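Local coordinates for protein berberine bridge enzyme-like 28 (Arabidopsis thaliana, PDB 5D79) that binds FAD as an oxidoreductase of the berberine bridge enzyme-like family and is involved in adaptation to salt stress, at residues Y195-A198 with A199-I202; E409-E412 with Y413-P416. One frame throughout, in Å; residues are numbered along the deposited sequence.

Interaction 1 (Y195-A198 with A199-I202); sequences YGLA and ADNI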
loop_
_atom_site.group_PDB
_atom_site.type_symbol
_atom_site.label_atom_id
_atom_site.label_comp_id
_atom_site.label_asym_id
_atom_site.label_seq_id
_atom_site.Cartn_x
_atom_site.Cartn_y
_atom_site.Cartn_z
ATOM N N TYR A 195 -12.207 6.896 9.366
ATOM C CA TYR A 195 -11.708 8.044 8.625
ATOM C C TYR A 195 -11.409 7.761 7.162
ATOM O O TYR A 195 -11.063 8.674 6.424
ATOM C CB TYR A 195 -10.455 8.589 9.299
ATOM C CG TYR A 195 -10.746 9.255 10.622
ATOM C CD1 TYR A 195 -11.627 10.329 10.692
ATOM C CD2 TYR A 195 -10.156 8.805 11.803
ATOM C CE1 TYR A 195 -11.909 10.954 11.904
ATOM C CE2 TYR A 195 -10.433 9.421 13.018
ATOM C CZ TYR A 195 -11.309 10.493 13.060
ATOM O OH TYR A 195 -11.591 11.121 14.246
ATOM N N GLY A 196 -11.556 6.511 6.734
ATOM C CA GLY A 196 -11.293 6.152 5.347
ATOM C C GLY A 196 -9.823 5.928 5.043
ATOM O O GLY A 196 -9.037 5.584 5.928
ATOM N N LEU A 197 -9.443 6.125 3.787
ATOM C CA LEU A 197 -8.070 5.848 3.356
ATOM C C LEU A 197 -7.212 7.087 3.568
ATOM O O LEU A 197 -7.731 8.176 3.808
ATOM C CB LEU A 197 -8.022 5.412 1.880
ATOM C CG LEU A 197 -8.945 4.275 1.417
ATOM C CD1 LEU A 197 -8.849 4.086 -0.092
ATOM C CD2 LEU A 197 -8.616 2.981 2.139
ATOM N N ALA A 198 -5.901 6.922 3.481
ATOM C CA ALA A 198 -4.992 8.064 3.543
ATOM C C ALA A 198 -5.329 9.070 2.443
ATOM O O ALA A 198 -5.380 10.270 2.685
ATOM C CB ALA A 198 -3.534 7.601 3.429
ATOM N N ALA A 199 -5.587 8.559 1.243
ATOM C CA ALA A 199 -5.931 9.387 0.091
ATOM C C ALA A 199 -7.222 10.167 0.309
ATOM O O ALA A 199 -7.427 11.232 -0.278
ATOM C CB ALA A 199 -6.045 8.524 -1.159
ATOM N N ASP A 200 -8.092 9.634 1.155
ATOM C CA ASP A 200 -9.336 10.307 1.494
ATOM C C ASP A 200 -9.103 11.486 2.418
ATOM O O ASP A 200 -10.043 12.225 2.720
ATOM C CB ASP A 200 -10.313 9.331 2.149
ATOM C CG ASP A 200 -10.727 8.209 1.221
ATOM O OD1 ASP A 200 -10.608 8.367 -0.015
ATOM O OD2 ASP A 200 -11.174 7.169 1.730
ATOM N N ASN A 201 -7.854 11.665 2.853
ATOM C CA ASN A 201 -7.507 12.655 3.871
ATOM C C ASN A 201 -6.356 13.567 3.462
ATOM O O ASN A 201 -5.529 13.987 4.281
ATOM C CB ASN A 201 -7.183 11.943 5.178
ATOM C CG ASN A 201 -8.402 11.276 5.781
ATOM O OD1 ASN A 201 -9.131 11.892 6.550
ATOM N ND2 ASN A 201 -8.643 10.021 5.415
ATOM N N ILE A 202 -6.328 13.883 2.181
ATOM C CA ILE A 202 -5.312 14.754 1.618
ATOM C C ILE A 202 -5.977 15.969 0.982
ATOM O O ILE A 202 -6.915 15.837 0.195
ATOM C CB ILE A 202 -4.464 13.989 0.602
ATOM C CG1 ILE A 202 -3.616 12.951 1.349
ATOM C CG2 ILE A 202 -3.624 14.960 -0.224
ATOM C CD1 ILE A 202 -3.137 11.803 0.517
#

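Interaction 2 (E409-E412 with Y413-P416); sequences EMAE and YETP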
loop_
_atom_site.group_PDB
_atom_site.type_symbol
_atom_site.label_atom_id
_atom_site.label_comp_id
_atom_site.label_asym_id
_atom_site.label_seq_id
_atom_site.Cartn_x
_atom_site.Cartn_y
_atom_site.Cartn_z
ATOM N N GLU A 409 -19.742 4.548 3.448
ATOM C CA GLU A 409 -20.318 5.880 3.489
ATOM C C GLU A 409 -19.910 6.650 2.241
ATOM O O GLU A 409 -20.754 7.235 1.555
ATOM C CB GLU A 409 -19.873 6.617 4.748
ATOM C CG GLU A 409 -20.289 8.060 4.778
ATOM C CD GLU A 409 -20.260 8.632 6.174
ATOM O OE1 GLU A 409 -20.243 9.877 6.298
ATOM O OE2 GLU A 409 -20.257 7.836 7.141
ATOM N N MET A 410 -18.610 6.634 1.952
ATOM C CA MET A 410 -18.069 7.264 0.748
ATOM C C MET A 410 -18.532 6.557 -0.523
ATOM O O MET A 410 -18.643 5.325 -0.536
ATOM C CB MET A 410 -16.547 7.278 0.797
ATOM C CG MET A 410 -15.979 8.233 1.821
ATOM S SD MET A 410 -14.190 8.249 1.700
ATOM C CE MET A 410 -13.939 9.226 0.218
ATOM N N ALA A 411 -18.802 7.329 -1.581
ATOM C CA ALA A 411 -19.254 6.757 -2.845
ATOM C C ALA A 411 -18.063 6.428 -3.730
ATOM O O ALA A 411 -16.983 6.998 -3.564
ATOM C CB ALA A 411 -20.204 7.699 -3.555
ATOM N N GLU A 412 -18.258 5.494 -4.662
ATOM C CA GLU A 412 -17.186 5.029 -5.546
ATOM C C GLU A 412 -16.435 6.177 -6.250
ATOM O O GLU A 412 -15.200 6.179 -6.293
ATOM C CB GLU A 412 -17.766 4.068 -6.591
ATOM C CG GLU A 412 -16.759 3.559 -7.618
ATOM C CD GLU A 412 -17.410 2.773 -8.740
ATOM O OE1 GLU A 412 -18.558 3.111 -9.114
ATOM O OE2 GLU A 412 -16.778 1.815 -9.240
ATOM N N TYR A 413 -17.196 7.151 -6.769
ATOM C CA TYR A 413 -16.685 8.237 -7.606
ATOM C C TYR A 413 -15.805 9.257 -6.878
ATOM O O TYR A 413 -15.118 10.042 -7.517
ATOM C CB TYR A 413 -17.864 8.978 -8.260
ATOM C CG TYR A 413 -18.485 10.042 -7.358
ATOM C CD1 TYR A 413 -19.509 9.722 -6.470
ATOM C CD2 TYR A 413 -18.043 11.368 -7.397
ATOM C CE1 TYR A 413 -20.056 10.684 -5.641
ATOM C CE2 TYR A 413 -18.587 12.330 -6.567
ATOM C CZ TYR A 413 -19.588 11.982 -5.695
ATOM O OH TYR A 413 -20.122 12.942 -4.878
ATOM N N GLU A 414 -15.832 9.266 -5.553
ATOM C CA GLU A 414 -15.192 10.340 -4.796
ATOM C C GLU A 414 -13.677 10.398 -4.937
ATOM O O GLU A 414 -13.111 11.478 -5.042
ATOM C CB GLU A 414 -15.559 10.232 -3.318
ATOM C CG GLU A 414 -17.028 10.563 -3.061
ATOM C CD GLU A 414 -17.378 10.593 -1.589
ATOM O OE1 GLU A 414 -18.394 9.967 -1.203
ATOM O OE2 GLU A 414 -16.634 11.243 -0.827
ATOM N N THR A 415 -13.020 9.246 -4.899
ATOM C CA THR A 415 -11.592 9.154 -5.186
ATOM C C THR A 415 -11.423 7.959 -6.110
ATOM O O THR A 415 -12.326 7.128 -6.208
ATOM C CB THR A 415 -10.732 8.991 -3.904
ATOM O OG1 THR A 415 -10.921 7.686 -3.353
ATOM C CG2 THR A 415 -11.083 10.040 -2.854
ATOM N N PRO A 416 -10.287 7.867 -6.813
ATOM C CA PRO A 416 -10.126 6.753 -7.759
ATOM C C PRO A 416 -10.330 5.351 -7.155
ATOM O O PRO A 416 -10.852 4.483 -7.865
ATOM C CB PRO A 416 -8.691 6.935 -8.260
ATOM C CG PRO A 416 -8.492 8.420 -8.220
ATOM C CD PRO A 416 -9.226 8.876 -6.970
HETATM O O HOH W 1 -14.112 6.675 -3.771
#

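Interaction 1 (Y195-A198 with A199-I202)
L197 and D200 bring their CA atoms to 5.0 Å in a tight turn, where N201 N bonds to A198 O at 2.8 Å and D200 N makes a weak bond to L197 O. The amide of N201 does most of the side-chain work. Its CG stands beside the backbone N, anti to the carbonyl carbon (chi1 -67°), and this swings the NH2 group back over the turn. There ND2 gives one N-H to Y195 O at 2.9 Å, almost straight at 177°, and the other to L197 O at 2.6 Å. Both acceptors lie in the amide plane, so two bonds in different directions fix its rotation. With an alanine in place of N201, the carbonyls of Y195 and L197 would probably lose the donor they share, and the backbone of Y195 its tie to the turn. The backbone angles of A198, A199 and D200 fit two overlapping type I beta turns, in the loop that carries the FAD-binding domain from helix 192-195 into strand 202-208. The carboxylate of D200 reaches back three residues, OD2 taking L197 N at 2.9 Å from above its plane. CB of L197 lies 3.6 Å from the same OD2, the two side chains crossing at a slant. R420 forms a salt bridge with OD2, so a charged group and a backbone N-H share that oxygen. G196, just past the helix, has a positive phi, and a CB there would collide with D200 OD2. I202 lays CD1 3.5 Å from A198 O, and its side chain also touches F183 of helix 179-184.

Interaction 2 (E409-E412 with Y413-P416)
A411 and E414 are joined by both hydrogen bonds that run directly between the segments. E414 OE1 accepts A411 N at 2.7 Å, nearly straight at 173°, although the N-H arrives from above the carboxylate plane; E414 N returns to A411 O at 3.2 Å and closes a type I turn over E412 and Y413. With CG beside its own backbone N (chi1 -69°) and the rest of the chain extended, E414 runs back along the turn to reach that N-H, three residues before it. Water 1 adds an indirect link, 2.8 Å from E412 O and 3.0 Å from T415 N. N503 also bonds to E412 O, while the carboxylate of E412 is engaged by N502. The remaining touches are van der Waals contacts. The methyl of A411 meets the Y413 ring obliquely, CB to CD1 being 3.6 Å, and E414 CG sits over one face of that ring, offset toward the rim. The bend at the thioether of M410 brings its CE to 3.5 Å from E414 OE2. The N-H of A411 would probably favour the charged form of E414, whose CB and CG lie between M410 CE and the Y413 ring.

Interaction 1 closes well before interaction 2 opens along the chain, yet their centres lie 11 Å apart. Interaction 1 belongs to the FAD-binding domain, leading into strand 202-208; interaction 2 follows helix 406-409 and precedes strand 425-434 of the seven-stranded antiparallel sheet. The two loops meet at D200, whose OD2 packs 3.2 Å from M410 SD and whose OD1 makes a weak hydrogen bond to T415 OG1. R420, the partner of D200, is also weakly bonded to T415. The loops thus join the FAD-binding domain to the part built on the seven-stranded sheet; the L197 side chain is about 7 Å, and that of T415 about 12 Å, from the bound FAD.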